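Local atomic coordinates of minor fimbrium subunit Mfa5 (Porphyromonas gingivalis ATCC 33277, PDB entry 6TO1), a protein that serves as an accessory tip subunit of the minor fimbriae, adhesive pili that mediate biofilm formation and attachment to host cells and other oral bacteria. Residues 94-99 with 109-114; 102-107 with 468-473. All coordinates share one frame; numbering follows the deposited sequence.

Overall arrangement
From the N terminus, strand 90-98 turns back through the loop that holds 102-107 into strand 110-119, and contact 1 closes this hairpin. The chain then runs through the von Willebrand factor type A domain before returning as strand 463-473. Strand 110-119 thus pairs on one side with a strand close in sequence and on the other with one far along the chain. Contact 2 ties this late strand to the hairpin's own loop, closing a circuit of some 360 residues. Because 102-107 lies between 94-99 and 109-114, the two contacts cross along the chain. Their centres are about 8 Å apart, in the same antiparallel sheet.

Contact 1 of 2, residues 94-99 with 109-114; sequences KYAVPV and NAWDVT
The ring of Y95 meets T114 on one face of this strand pair, and the indole of W111 meets P98 on the opposite face, both at an oblique angle. Y95 CG sits between its own backbone N and carbonyl carbon (chi1 41°), which lays the ring alongside T114, the two side chains pointing the same way, with CE1 3.6 Å from T114 CB. On the other face, the pyrrole part of W111 presses on the proline, its CD1 3.5 Å from P98 CA. The carboxylate of D112, on the Y95 face, has the methyl V99 CG2 3.6 Å from its OD2, while OD1 forms a salt bridge with R470 on the next strand. The pair is an antiparallel beta hairpin whose strand segments make an angle of 150°. Y95 and T114 form one hydrogen-bonded pair, Y95 N reaching T114 O at 3.1 Å and T114 N returning to Y95 O at 2.9 Å. V97 and D112 form the next, with D112 N to V97 O at 2.8 Å. Beyond the strand end, V99 N still binds A110 O at 3.0 Å. K94 runs extended past V113, its CE 3.9 Å from V113 CG1, and its NZ is joined covalently to N501 CG, the intramolecular isopeptide that bonds this hairpin to strand 501-510 of a second antiparallel sheet.

Contact 2 of 2, residues 102-107 with 468-473; sequences PMDPEN and TYRIYA
D104 meets both R470 and Y472, and so fastens the loop of a beta hairpin to strand 463-473, which pairs with that hairpin's second strand. D104 CG lies opposite its backbone N (chi1 -172°), which carries the carboxylate toward both partners. The tight part centres on D104 OD1, gripped by two donors that arrive from opposite faces of the carboxylate plane. Y472 OH donates to it at 2.6 Å from above that plane, the carboxylate and ring planes standing almost perpendicular at 87°. R470 NH1 lies 2.8 Å from the same OD1, on its anti side, forming a salt bridge in the guanidinium plane. The other oxygen, OD2, turns back on the loop and takes weak bonds from E106 N and N107 N, the first of which makes an Asx turn. By contrast, the solvent side is loose: exposed E106 brings OE1 no nearer than 3.9 Å to Y472 OH, and its salt bridge is with K424, which also bonds the tyrosine hydroxyl. N107 and Y472 run alongside in opposite directions, the amide parallel to the ring, with N107 CB 3.7 Å from Y472 CD1. N107 OD1 accepts N109 N, while ND2 makes a weak, bent bond of 3.1 Å to A473 O.

Contact 1 of 2, residues 94-99 with 109-114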
loop_
_atom_site.group_PDB
_atom_site.type_symbol
_atom_site.label_atom_id
_atom_site.label_comp_id
_atom_site.label_asym_id
_atom_site.label_seq_id
_atom_site.Cartn_x
_atom_site.Cartn_y
_atom_site.Cartn_z
ATOM N N LYS A 94 -9.096 4.574 16.280
ATOM C CA LYS A 94 -10.280 4.088 16.966
ATOM C C LYS A 94 -10.870 5.269 17.714
ATOM O O LYS A 94 -10.131 6.066 18.287
ATOM C CB LYS A 94 -9.928 2.940 17.909
ATOM C CG LYS A 94 -11.115 2.375 18.702
ATOM C CD LYS A 94 -10.674 1.245 19.616
ATOM C CE LYS A 94 -11.829 0.806 20.515
ATOM N NZ LYS A 94 -11.319 0.043 21.679
ATOM N N TYR A 95 -12.195 5.377 17.699
ATOM C CA TYR A 95 -12.827 6.451 18.447
ATOM C C TYR A 95 -14.272 6.085 18.749
ATOM O O TYR A 95 -14.906 5.302 18.031
ATOM C CB TYR A 95 -12.762 7.775 17.681
ATOM C CG TYR A 95 -13.025 7.609 16.197
ATOM C CD1 TYR A 95 -14.316 7.600 15.701
ATOM C CD2 TYR A 95 -11.972 7.447 15.297
ATOM C CE1 TYR A 95 -14.564 7.434 14.351
ATOM C CE2 TYR A 95 -12.213 7.301 13.945
ATOM C CZ TYR A 95 -13.513 7.298 13.479
ATOM O OH TYR A 95 -13.777 7.153 12.135
ATOM N N ALA A 96 -14.788 6.705 19.814
ATOM C CA ALA A 96 -16.166 6.518 20.256
ATOM C C ALA A 96 -16.910 7.829 20.054
ATOM O O ALA A 96 -16.519 8.855 20.615
ATOM C CB ALA A 96 -16.219 6.095 21.723
ATOM N N VAL A 97 -17.988 7.795 19.279
ATOM C CA VAL A 97 -18.766 8.996 18.995
ATOM C C VAL A 97 -20.068 8.915 19.803
ATOM O O VAL A 97 -20.842 7.969 19.622
ATOM C CB VAL A 97 -19.060 9.155 17.493
ATOM C CG1 VAL A 97 -19.838 10.451 17.246
ATOM C CG2 VAL A 97 -17.746 9.135 16.681
ATOM N N PRO A 98 -20.340 9.875 20.677
ATOM C CA PRO A 98 -21.619 9.845 21.405
ATOM C C PRO A 98 -22.776 9.907 20.426
ATOM O O PRO A 98 -22.753 10.666 19.455
ATOM C CB PRO A 98 -21.556 11.092 22.293
ATOM C CG PRO A 98 -20.095 11.496 22.319
ATOM C CD PRO A 98 -19.521 11.047 21.019
ATOM N N VAL A 99 -23.804 9.111 20.699
ATOM C CA VAL A 99 -24.986 9.060 19.851
ATOM C C VAL A 99 -25.859 10.252 20.226
ATOM O O VAL A 99 -26.238 10.413 21.391
ATOM C CB VAL A 99 -25.720 7.729 20.021
ATOM C CG1 VAL A 99 -26.983 7.683 19.169
ATOM C CG2 VAL A 99 -24.784 6.571 19.634
ATOM N N ASN A 109 -27.140 6.521 27.037
ATOM C CA ASN A 109 -25.704 6.306 27.273
ATOM C C ASN A 109 -25.229 5.359 26.177
ATOM O O ASN A 109 -25.099 4.152 26.361
ATOM C CB ASN A 109 -25.460 5.746 28.668
ATOM C CG ASN A 109 -25.911 6.708 29.774
ATOM O OD1 ASN A 109 -25.331 7.769 29.980
ATOM N ND2 ASN A 109 -26.932 6.303 30.516
ATOM N N ALA A 110 -25.010 5.925 24.993
ATOM C CA ALA A 110 -24.721 5.133 23.810
ATOM C C ALA A 110 -23.626 5.815 23.003
ATOM O O ALA A 110 -23.608 7.039 22.869
ATOM C CB ALA A 110 -25.963 4.944 22.938
ATOM N N TRP A 111 -22.734 5.003 22.450
ATOM C CA TRP A 111 -21.634 5.505 21.637
ATOM C C TRP A 111 -21.461 4.578 20.450
ATOM O O TRP A 111 -21.621 3.361 20.563
ATOM C CB TRP A 111 -20.312 5.569 22.426
ATOM C CG TRP A 111 -20.341 6.479 23.619
ATOM C CD1 TRP A 111 -19.873 7.762 23.686
ATOM C CD2 TRP A 111 -20.843 6.166 24.932
ATOM N NE1 TRP A 111 -20.071 8.267 24.948
ATOM C CE2 TRP A 111 -20.665 7.304 25.726
ATOM C CE3 TRP A 111 -21.432 5.036 25.497
ATOM C CZ2 TRP A 111 -21.058 7.344 27.060
ATOM C CZ3 TRP A 111 -21.818 5.083 26.811
ATOM C CH2 TRP A 111 -21.625 6.220 27.575
ATOM N N ASP A 112 -21.100 5.162 19.313
ATOM C CA ASP A 112 -20.752 4.380 18.135
ATOM C C ASP A 112 -19.229 4.307 18.057
ATOM O O ASP A 112 -18.560 5.334 17.937
ATOM C CB ASP A 112 -21.340 4.996 16.872
ATOM C CG ASP A 112 -22.834 4.745 16.740
ATOM O OD1 ASP A 112 -23.297 3.628 17.035
ATOM O OD2 ASP A 112 -23.529 5.691 16.333
ATOM N N VAL A 113 -18.691 3.103 18.145
ATOM C CA VAL A 113 -17.249 2.888 18.203
ATOM C C VAL A 113 -16.786 2.439 16.825
ATOM O O VAL A 113 -17.294 1.454 16.286
ATOM C CB VAL A 113 -16.892 1.846 19.275
ATOM C CG1 VAL A 113 -15.403 1.525 19.240
ATOM C CG2 VAL A 113 -17.314 2.347 20.662
ATOM N N THR A 114 -15.815 3.136 16.268
ATOM C CA THR A 114 -15.273 2.785 14.962
ATOM C C THR A 114 -13.812 2.406 15.152
ATOM O O THR A 114 -13.092 3.108 15.859
ATOM C CB THR A 114 -15.368 3.939 13.974
ATOM O OG1 THR A 114 -16.732 4.160 13.603
ATOM C CG2 THR A 114 -14.554 3.597 12.691
#

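Contact 2 of 2, residues 102-107 with 468-473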
loop_
_atom_site.group_PDB
_atom_site.type_symbol
_atom_site.label_atom_id
_atom_site.label_comp_id
_atom_site.label_asym_id
_atom_site.label_seq_id
_atom_site.Cartn_x
_atom_site.Cartn_y
_atom_site.Cartn_z
ATOM N N PRO A 102 -30.532 12.200 16.583
ATOM C CA PRO A 102 -31.173 11.976 17.875
ATOM C C PRO A 102 -30.381 11.064 18.804
ATOM O O PRO A 102 -29.632 10.199 18.347
ATOM C CB PRO A 102 -32.477 11.287 17.479
ATOM C CG PRO A 102 -32.020 10.385 16.356
ATOM C CD PRO A 102 -30.944 11.179 15.603
ATOM N N MET A 103 -30.586 11.235 20.103
ATOM C CA MET A 103 -30.063 10.287 21.074
ATOM C C MET A 103 -30.689 8.915 20.879
ATOM O O MET A 103 -31.770 8.769 20.311
ATOM C CB MET A 103 -30.305 10.828 22.473
ATOM C CG MET A 103 -29.454 12.051 22.698
ATOM S SD MET A 103 -29.133 12.305 24.407
ATOM C CE MET A 103 -30.118 13.781 24.658
ATOM N N ASP A 104 -29.975 7.886 21.333
ATOM C CA ASP A 104 -30.499 6.540 21.227
ATOM C C ASP A 104 -31.717 6.425 22.147
ATOM O O ASP A 104 -31.631 6.789 23.328
ATOM C CB ASP A 104 -29.458 5.495 21.605
ATOM C CG ASP A 104 -29.925 4.075 21.320
ATOM O OD1 ASP A 104 -29.345 3.386 20.446
ATOM O OD2 ASP A 104 -30.883 3.617 21.984
ATOM N N PRO A 105 -32.848 5.935 21.651
ATOM C CA PRO A 105 -34.070 5.932 22.476
ATOM C C PRO A 105 -34.089 4.846 23.541
ATOM O O PRO A 105 -34.681 5.033 24.609
ATOM C CB PRO A 105 -35.185 5.708 21.445
ATOM C CG PRO A 105 -34.533 4.850 20.391
ATOM C CD PRO A 105 -33.059 5.283 20.342
ATOM N N GLU A 106 -33.429 3.715 23.270
ATOM C CA GLU A 106 -33.396 2.631 24.246
ATOM C C GLU A 106 -32.551 2.989 25.463
ATOM O O GLU A 106 -32.900 2.637 26.595
ATOM C CB GLU A 106 -32.866 1.367 23.589
ATOM C CG GLU A 106 -33.872 0.702 22.669
ATOM C CD GLU A 106 -33.334 -0.564 22.050
ATOM O OE1 GLU A 106 -32.899 -0.518 20.878
ATOM O OE2 GLU A 106 -33.341 -1.605 22.740
ATOM N N ASN A 107 -31.422 3.658 25.251
ATOM C CA ASN A 107 -30.504 3.997 26.333
ATOM C C ASN A 107 -29.653 5.148 25.835
ATOM O O ASN A 107 -28.835 4.958 24.925
ATOM C CB ASN A 107 -29.658 2.795 26.740
ATOM C CG ASN A 107 -28.701 3.109 27.887
ATOM O OD1 ASN A 107 -28.418 4.276 28.207
ATOM N ND2 ASN A 107 -28.187 2.051 28.515
ATOM N N THR A 468 -17.852 -0.537 12.633
ATOM C CA THR A 468 -18.511 0.354 13.572
ATOM C C THR A 468 -19.620 -0.441 14.256
ATOM O O THR A 468 -20.372 -1.155 13.590
ATOM C CB THR A 468 -19.105 1.575 12.878
ATOM O OG1 THR A 468 -18.068 2.323 12.240
ATOM C CG2 THR A 468 -19.823 2.471 13.884
ATOM N N TYR A 469 -19.685 -0.318 15.577
ATOM C CA TYR A 469 -20.689 -0.967 16.414
ATOM C C TYR A 469 -21.100 -0.003 17.512
ATOM O O TYR A 469 -20.312 0.842 17.942
ATOM C CB TYR A 469 -20.160 -2.286 17.022
ATOM C CG TYR A 469 -18.897 -2.175 17.850
ATOM C CD1 TYR A 469 -18.959 -1.973 19.222
ATOM C CD2 TYR A 469 -17.625 -2.280 17.268
ATOM C CE1 TYR A 469 -17.808 -1.868 19.999
ATOM C CE2 TYR A 469 -16.458 -2.172 18.054
ATOM C CZ TYR A 469 -16.553 -1.980 19.411
ATOM O OH TYR A 469 -15.429 -1.884 20.211
ATOM N N ARG A 470 -22.338 -0.148 17.981
ATOM C CA ARG A 470 -22.855 0.664 19.074
ATOM C C ARG A 470 -22.691 -0.058 20.405
ATOM O O ARG A 470 -22.927 -1.270 20.503
ATOM C CB ARG A 470 -24.330 1.003 18.856
ATOM C CG ARG A 470 -24.894 1.975 19.877
ATOM C CD ARG A 470 -26.182 2.661 19.400
ATOM N NE ARG A 470 -25.908 3.570 18.294
ATOM C CZ ARG A 470 -26.794 4.411 17.773
ATOM N NH1 ARG A 470 -28.029 4.479 18.268
ATOM N NH2 ARG A 470 -26.435 5.199 16.774
ATOM N N ILE A 471 -22.251 0.688 21.410
ATOM C CA ILE A 471 -22.165 0.184 22.776
ATOM C C ILE A 471 -23.133 0.970 23.655
ATOM O O ILE A 471 -23.378 2.162 23.449
ATOM C CB ILE A 471 -20.753 0.247 23.404
ATOM C CG1 ILE A 471 -20.223 1.668 23.445
ATOM C CG2 ILE A 471 -19.795 -0.684 22.680
ATOM C CD1 ILE A 471 -18.865 1.791 24.133
ATOM N N TYR A 472 -23.634 0.291 24.679
ATOM C CA TYR A 472 -24.408 0.926 25.728
ATOM C C TYR A 472 -23.689 0.759 27.058
ATOM O O TYR A 472 -23.083 -0.285 27.321
ATOM C CB TYR A 472 -25.792 0.287 25.878
ATOM C CG TYR A 472 -26.732 0.476 24.731
ATOM C CD1 TYR A 472 -27.078 1.737 24.291
ATOM C CD2 TYR A 472 -27.292 -0.622 24.095
ATOM C CE1 TYR A 472 -27.966 1.902 23.236
ATOM C CE2 TYR A 472 -28.177 -0.461 23.030
ATOM C CZ TYR A 472 -28.507 0.804 22.616
ATOM O OH TYR A 472 -29.380 0.993 21.566
ATOM N N ALA A 473 -23.817 1.758 27.922
ATOM C CA ALA A 473 -23.407 1.591 29.319
ATOM C C ALA A 473 -24.419 0.726 30.078
ATOM O O ALA A 473 -25.631 0.900 29.931
ATOM C CB ALA A 473 -23.275 2.941 30.007
#